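Local coordinates for DNA helicase RecQ (Deinococcus radiodurans, PDB 4Q48), which probably couples ATP hydrolysis to 3'-5' translocation along DNA and so unwinds duplex DNA, here represented by its catalytic core, at residues E31-V36 against Y56-L61; A336-G341 against T374-A379. One frame throughout, in Å; residues are numbered along the deposited sequence.

The two contacts sit on opposite sides of the chain's centre, with their own centres 38 Å apart and nearest atoms about 24 Å apart. Interaction 1 comes first along the chain. It joins helices 29-37 and 50-62 within the first RecA-like helicase domain, whose seven-stranded parallel sheet includes strand 42-45, which lies between the two helices in sequence. Interaction 2 follows much later in the chain: strand 334-340 of the second, six-stranded parallel sheet meets the end of helix 359-376, in the zinc-binding region. They share no helix, strand or sheet. One therefore packs helices beside the nucleotide site, and the other joins the second motor domain to the zinc-binding module.

Interaction 1 of 2, residues E31-V36 against Y56-L61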
loop_
_atom_site.group_PDB
_atom_site.type_symbol
_atom_site.label_atom_id
_atom_site.label_comp_id
_atom_site.label_asym_id
_atom_site.label_seq_id
_atom_site.Cartn_x
_atom_site.Cartn_y
_atom_site.Cartn_z
ATOM N N GLU A 31 -9.543 -7.269 18.005
ATOM C CA GLU A 31 -9.550 -8.586 17.389
ATOM C C GLU A 31 -8.117 -9.052 17.171
ATOM O O GLU A 31 -7.811 -10.220 17.414
ATOM C CB GLU A 31 -10.342 -8.588 16.066
ATOM C CG GLU A 31 -11.866 -8.366 16.204
ATOM C CD GLU A 31 -12.311 -6.900 16.346
ATOM O OE1 GLU A 31 -11.452 -5.990 16.394
ATOM O OE2 GLU A 31 -13.545 -6.664 16.415
ATOM N N ILE A 32 -7.248 -8.151 16.700
ATOM C CA ILE A 32 -5.851 -8.510 16.433
ATOM C C ILE A 32 -5.069 -8.890 17.685
ATOM O O ILE A 32 -4.418 -9.939 17.731
ATOM C CB ILE A 32 -5.091 -7.379 15.728
ATOM C CG1 ILE A 32 -5.710 -7.109 14.349
ATOM C CG2 ILE A 32 -3.636 -7.766 15.560
ATOM C CD1 ILE A 32 -5.002 -6.034 13.527
ATOM N N VAL A 33 -5.132 -8.042 18.701
ATOM C CA VAL A 33 -4.368 -8.295 19.908
ATOM C C VAL A 33 -4.812 -9.582 20.601
ATOM O O VAL A 33 -3.983 -10.316 21.129
ATOM C CB VAL A 33 -4.453 -7.117 20.870
ATOM C CG1 VAL A 33 -3.989 -7.520 22.265
ATOM C CG2 VAL A 33 -3.605 -5.986 20.344
ATOM N N GLN A 34 -6.103 -9.893 20.546
ATOM C CA GLN A 34 -6.598 -11.151 21.115
ATOM C C GLN A 34 -6.103 -12.390 20.373
ATOM O O GLN A 34 -5.850 -13.428 20.957
ATOM C CB GLN A 34 -8.123 -11.153 21.135
ATOM C CG GLN A 34 -8.733 -12.285 21.930
ATOM C CD GLN A 34 -10.248 -12.272 21.870
ATOM O OE1 GLN A 34 -10.842 -12.213 20.787
ATOM N NE2 GLN A 34 -10.886 -12.299 23.037
ATOM N N GLN A 35 -5.899 -12.267 19.083
ATOM C CA GLN A 35 -5.613 -13.437 18.282
ATOM C C GLN A 35 -4.146 -13.840 18.487
ATOM O O GLN A 35 -3.820 -15.032 18.536
ATOM C CB GLN A 35 -5.921 -13.136 16.811
ATOM C CG GLN A 35 -5.059 -13.863 15.806
ATOM C CD GLN A 35 -5.533 -15.267 15.555
ATOM O OE1 GLN A 35 -6.655 -15.621 15.919
ATOM N NE2 GLN A 35 -4.675 -16.088 14.945
ATOM N N VAL A 36 -3.272 -12.848 18.652
ATOM C CA VAL A 36 -1.847 -13.112 18.790
ATOM C C VAL A 36 -1.551 -13.419 20.259
ATOM O O VAL A 36 -0.634 -14.159 20.566
ATOM C CB VAL A 36 -0.990 -11.932 18.276
ATOM C CG1 VAL A 36 0.486 -12.299 18.276
ATOM C CG2 VAL A 36 -1.376 -11.598 16.852
ATOM N N TYR A 56 1.830 -5.847 18.086
ATOM C CA TYR A 56 2.761 -6.847 18.566
ATOM C C TYR A 56 3.339 -6.469 19.916
ATOM O O TYR A 56 3.665 -7.342 20.713
ATOM C CB TYR A 56 3.882 -7.106 17.559
ATOM C CG TYR A 56 4.736 -5.924 17.202
ATOM C CD1 TYR A 56 5.735 -5.470 18.056
ATOM C CD2 TYR A 56 4.580 -5.285 15.977
ATOM C CE1 TYR A 56 6.532 -4.379 17.709
ATOM C CE2 TYR A 56 5.371 -4.201 15.621
ATOM C CZ TYR A 56 6.343 -3.749 16.482
ATOM O OH TYR A 56 7.128 -2.673 16.111
ATOM N N GLN A 57 3.476 -5.178 20.176
ATOM C CA GLN A 57 4.034 -4.699 21.438
ATOM C C GLN A 57 3.160 -5.088 22.618
ATOM O O GLN A 57 3.647 -5.534 23.652
ATOM C CB GLN A 57 4.181 -3.186 21.392
ATOM C CG GLN A 57 5.294 -2.706 20.491
ATOM C CD GLN A 57 5.276 -1.207 20.315
ATOM O OE1 GLN A 57 4.236 -0.567 20.431
ATOM N NE2 GLN A 57 6.433 -0.637 20.072
ATOM N N LEU A 58 1.855 -4.938 22.450
ATOM C CA LEU A 58 0.915 -5.248 23.513
ATOM C C LEU A 58 0.839 -6.770 23.729
ATOM O O LEU A 58 0.955 -7.232 24.864
ATOM C CB LEU A 58 -0.457 -4.637 23.200
ATOM C CG LEU A 58 -1.577 -4.714 24.225
ATOM C CD1 LEU A 58 -1.052 -4.519 25.623
ATOM C CD2 LEU A 58 -2.605 -3.649 23.903
ATOM N N PRO A 59 0.651 -7.555 22.646
ATOM C CA PRO A 59 0.761 -9.000 22.860
ATOM C C PRO A 59 2.103 -9.415 23.488
ATOM O O PRO A 59 2.104 -10.330 24.313
ATOM C CB PRO A 59 0.622 -9.573 21.445
ATOM C CG PRO A 59 -0.168 -8.551 20.709
ATOM C CD PRO A 59 0.278 -7.239 21.251
ATOM N N SER A 60 3.214 -8.780 23.121
ATOM C CA SER A 60 4.487 -9.122 23.752
ATOM C C SER A 60 4.435 -8.871 25.272
ATOM O O SER A 60 5.045 -9.603 26.064
ATOM C CB SER A 60 5.645 -8.366 23.107
ATOM O OG SER A 60 5.773 -8.674 21.713
ATOM N N LEU A 61 3.666 -7.879 25.693
ATOM C CA LEU A 61 3.527 -7.634 27.124
ATOM C C LEU A 61 2.577 -8.639 27.773
ATOM O O LEU A 61 2.682 -8.947 28.967
ATOM C CB LEU A 61 3.036 -6.216 27.398
ATOM C CG LEU A 61 4.014 -5.100 27.042
ATOM C CD1 LEU A 61 3.462 -3.761 27.518
ATOM C CD2 LEU A 61 5.424 -5.370 27.571
#
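The puckered ring of Pro59 meets two valines of helix 29-37 at different carbons, and no planar group bridges the segments: Val33 CG2 lies 4.2 Å from Pro59 CD, and Val36 CG1 lies 4.2 Å from Pro59 CB. The Tyr56 side chain turns from helix 29-37 and packs on Val177 and Leu179 of strand 176-180 and Ala143 of strand 139-145. Val33 divides its branches between two neighbours. CG1, anti to the backbone N (chi1 164°), comes within 4.2 Å of Leu58 CG, while CG2 is the branch that reaches the proline. The side chain of Val33 crosses those of both Leu58 and Pro59 at about a right angle, whereas the side chains of Val36 and Pro59 meet at a slant, CG1 against CB.

The two segments run in the same general sense but inclined, their axes crossing at -41° with a closest approach of 9.1 Å. Val33 and Pro59 stand at the nearest point, CA to CA 6.0 Å. Having no N-H, Pro59 gives no bond to the preceding turn, and helix 50-62 is kinked here. One residue on, Ser60 donates twice to Tyr56 O, from N at 2.8 Å and from OG at 2.7 Å, the two donors on opposite faces of the carbonyl plane.

Beyond the valines, Leu58 rests on Leu15 and Leu16 of helix 10-20 and Pro59 on Leu141 of the sheet. Helix 29-37 starts at Gln29, and helix 50-62 carries Gly51, Lys52 and Ser53 of the P-loop; all four belong to this protein's ADP site, empty of nucleotide in this model. The contact thus pairs two helices whose first turns serve one nucleotide site. No hydrogen bond crosses between the segments: the four touching residues are buried and their side chains apolar, so they meet by shape and by exclusion of water.

Interaction 2 of 2, residues A336-G341 against T374-A379; sequences AWMVYG and TYCEAA
Cys376 SG overlaps one face of the Tyr340 ring, 4.4 Å from its centroid and 20° off the ring normal, a cysteine sulfur-aromatic contact displaced toward the rim. The CB of the same cysteine lies alongside the phenol end, 3.6 Å from Tyr340 OH and 3.7 Å from Tyr340 CE1. Met338, two residues earlier on strand 334-340, approaches the sulfur with its methyl: Met338 CE is 3.7 Å from Cys376 SG. Its chain runs out extended from the strand and bends only at the last torsion (chi3 72°), which puts CE rather than SD against the cysteine. The sulfur thus touches the methyl and the ring on adjacent sides, at about a right angle. At the phenol tip, Glu377 crosses the Tyr340 side chain at about a right angle, with OE2 4.0 Å from Tyr340 OH and no hydrogen bond between them.

Met338 and Tyr340 also both touch Val216 of the adjoining strand 212-218; Met338 packs further on Tyr320 and Pro314, and Tyr340 on Leu313. Helix 359-376 ends at Cys376, so the strand meets its final turn. Cys376 is not a zinc ligand: the zinc ion is held by Cys381, Cys398, Cys401 and Cys404, and the Cys401 side chain is about 12 Å from that of Met338. With an alanine at Tyr340 the ring is gone, and Cys376 SG would probably lose its aromatic partner, with a gap opened beside CB. With no hydrogen bond or salt bridge across it, the junction between the second RecA-like sheet and the zinc-binding module relies here on sulfur, methyl and aromatic surface.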
loop_
_atom_site.group_PDB
_atom_site.type_symbol
_atom_site.label_atom_id
_atom_site.label_comp_id
_atom_site.label_asym_id
_atom_site.label_seq_id
_atom_site.Cartn_x
_atom_site.Cartn_y
_atom_site.Cartn_z
ATOM N N ALA A 336 -6.798 16.633 -1.626
ATOM C CA ALA A 336 -5.691 16.128 -2.406
ATOM C C ALA A 336 -6.070 16.386 -3.836
ATOM O O ALA A 336 -7.124 15.935 -4.283
ATOM C CB ALA A 336 -5.437 14.674 -2.138
ATOM N N TRP A 337 -5.232 17.168 -4.519
ATOM C CA TRP A 337 -5.494 17.712 -5.852
ATOM C C TRP A 337 -4.353 17.321 -6.780
ATOM O O TRP A 337 -3.183 17.618 -6.485
ATOM C CB TRP A 337 -5.607 19.213 -5.734
ATOM C CG TRP A 337 -5.875 20.043 -6.949
ATOM C CD1 TRP A 337 -7.070 20.593 -7.309
ATOM C CD2 TRP A 337 -4.905 20.528 -7.897
ATOM N NE1 TRP A 337 -6.915 21.370 -8.441
ATOM C CE2 TRP A 337 -5.597 21.345 -8.823
ATOM C CE3 TRP A 337 -3.524 20.349 -8.055
ATOM C CZ2 TRP A 337 -4.957 21.971 -9.903
ATOM C CZ3 TRP A 337 -2.894 20.961 -9.142
ATOM C CH2 TRP A 337 -3.614 21.775 -10.039
ATOM N N MET A 338 -4.663 16.620 -7.871
ATOM C CA MET A 338 -3.628 16.184 -8.818
ATOM C C MET A 338 -4.054 16.343 -10.283
ATOM O O MET A 338 -5.178 16.001 -10.699
ATOM C CB MET A 338 -3.210 14.732 -8.564
ATOM C CG MET A 338 -2.334 14.121 -9.679
ATOM S SD MET A 338 -1.659 12.465 -9.350
ATOM C CE MET A 338 -3.102 11.432 -9.488
ATOM N N VAL A 339 -3.118 16.855 -11.065
ATOM C CA VAL A 339 -3.299 16.927 -12.495
ATOM C C VAL A 339 -2.166 16.172 -13.159
ATOM O O VAL A 339 -1.028 16.167 -12.700
ATOM C CB VAL A 339 -3.340 18.384 -13.027
ATOM C CG1 VAL A 339 -4.699 19.048 -12.746
ATOM C CG2 VAL A 339 -2.141 19.195 -12.507
ATOM N N TYR A 340 -2.509 15.508 -14.243
ATOM C CA TYR A 340 -1.536 14.781 -15.004
ATOM C C TYR A 340 -2.047 14.851 -16.432
ATOM O O TYR A 340 -3.248 15.063 -16.670
ATOM C CB TYR A 340 -1.404 13.336 -14.493
ATOM C CG TYR A 340 -2.487 12.410 -14.996
ATOM C CD1 TYR A 340 -3.784 12.496 -14.521
ATOM C CD2 TYR A 340 -2.200 11.440 -15.953
ATOM C CE1 TYR A 340 -4.760 11.648 -15.003
ATOM C CE2 TYR A 340 -3.161 10.596 -16.427
ATOM C CZ TYR A 340 -4.427 10.710 -15.963
ATOM O OH TYR A 340 -5.369 9.867 -16.460
ATOM N N GLY A 341 -1.144 14.696 -17.386
ATOM C CA GLY A 341 -1.547 14.702 -18.771
ATOM C C GLY A 341 -0.957 13.588 -19.608
ATOM O O GLY A 341 -0.207 12.723 -19.122
ATOM N N THR A 374 -5.247 3.235 -13.560
ATOM C CA THR A 374 -6.601 2.749 -13.347
ATOM C C THR A 374 -7.313 3.599 -12.297
ATOM O O THR A 374 -8.493 3.903 -12.447
ATOM C CB THR A 374 -6.580 1.287 -12.975
ATOM O OG1 THR A 374 -6.106 0.566 -14.113
ATOM C CG2 THR A 374 -7.941 0.787 -12.623
ATOM N N TYR A 375 -6.594 4.001 -11.245
ATOM C CA TYR A 375 -7.153 4.904 -10.238
ATOM C C TYR A 375 -7.420 6.277 -10.848
ATOM O O TYR A 375 -8.477 6.864 -10.614
ATOM C CB TYR A 375 -6.236 5.014 -9.016
ATOM C CG TYR A 375 -6.540 6.181 -8.104
ATOM C CD1 TYR A 375 -7.683 6.198 -7.316
ATOM C CD2 TYR A 375 -5.678 7.265 -8.025
ATOM C CE1 TYR A 375 -7.967 7.261 -6.485
ATOM C CE2 TYR A 375 -5.952 8.334 -7.201
ATOM C CZ TYR A 375 -7.095 8.320 -6.422
ATOM O OH TYR A 375 -7.357 9.378 -5.578
ATOM N N CYS A 376 -6.480 6.797 -11.631
ATOM C CA CYS A 376 -6.686 8.108 -12.250
ATOM C C CYS A 376 -7.942 8.137 -13.124
ATOM O O CYS A 376 -8.597 9.163 -13.251
ATOM C CB CYS A 376 -5.455 8.535 -13.067
ATOM S SG CYS A 376 -3.979 8.899 -12.033
ATOM N N GLU A 377 -8.261 7.014 -13.741
ATOM C CA GLU A 377 -9.341 6.959 -14.728
ATOM C C GLU A 377 -10.698 6.523 -14.197
ATOM O O GLU A 377 -11.598 6.204 -14.989
ATOM C CB GLU A 377 -8.915 6.036 -15.878
ATOM C CG GLU A 377 -8.115 6.755 -16.935
ATOM C CD GLU A 377 -7.169 5.836 -17.659
ATOM O OE1 GLU A 377 -7.389 4.606 -17.605
ATOM O OE2 GLU A 377 -6.188 6.343 -18.259
ATOM N N ALA A 378 -10.844 6.475 -12.877
ATOM C CA ALA A 378 -12.046 5.892 -12.280
ATOM C C ALA A 378 -13.336 6.489 -12.820
ATOM O O ALA A 378 -13.470 7.709 -13.008
ATOM C CB ALA A 378 -12.009 6.022 -10.789
ATOM N N ALA A 379 -14.283 5.612 -13.122
ATOM C CA ALA A 379 -15.552 6.060 -13.673
ATOM C C ALA A 379 -16.549 6.085 -12.527
ATOM O O ALA A 379 -17.577 6.726 -12.576
ATOM C CB ALA A 379 -15.988 5.155 -14.771
#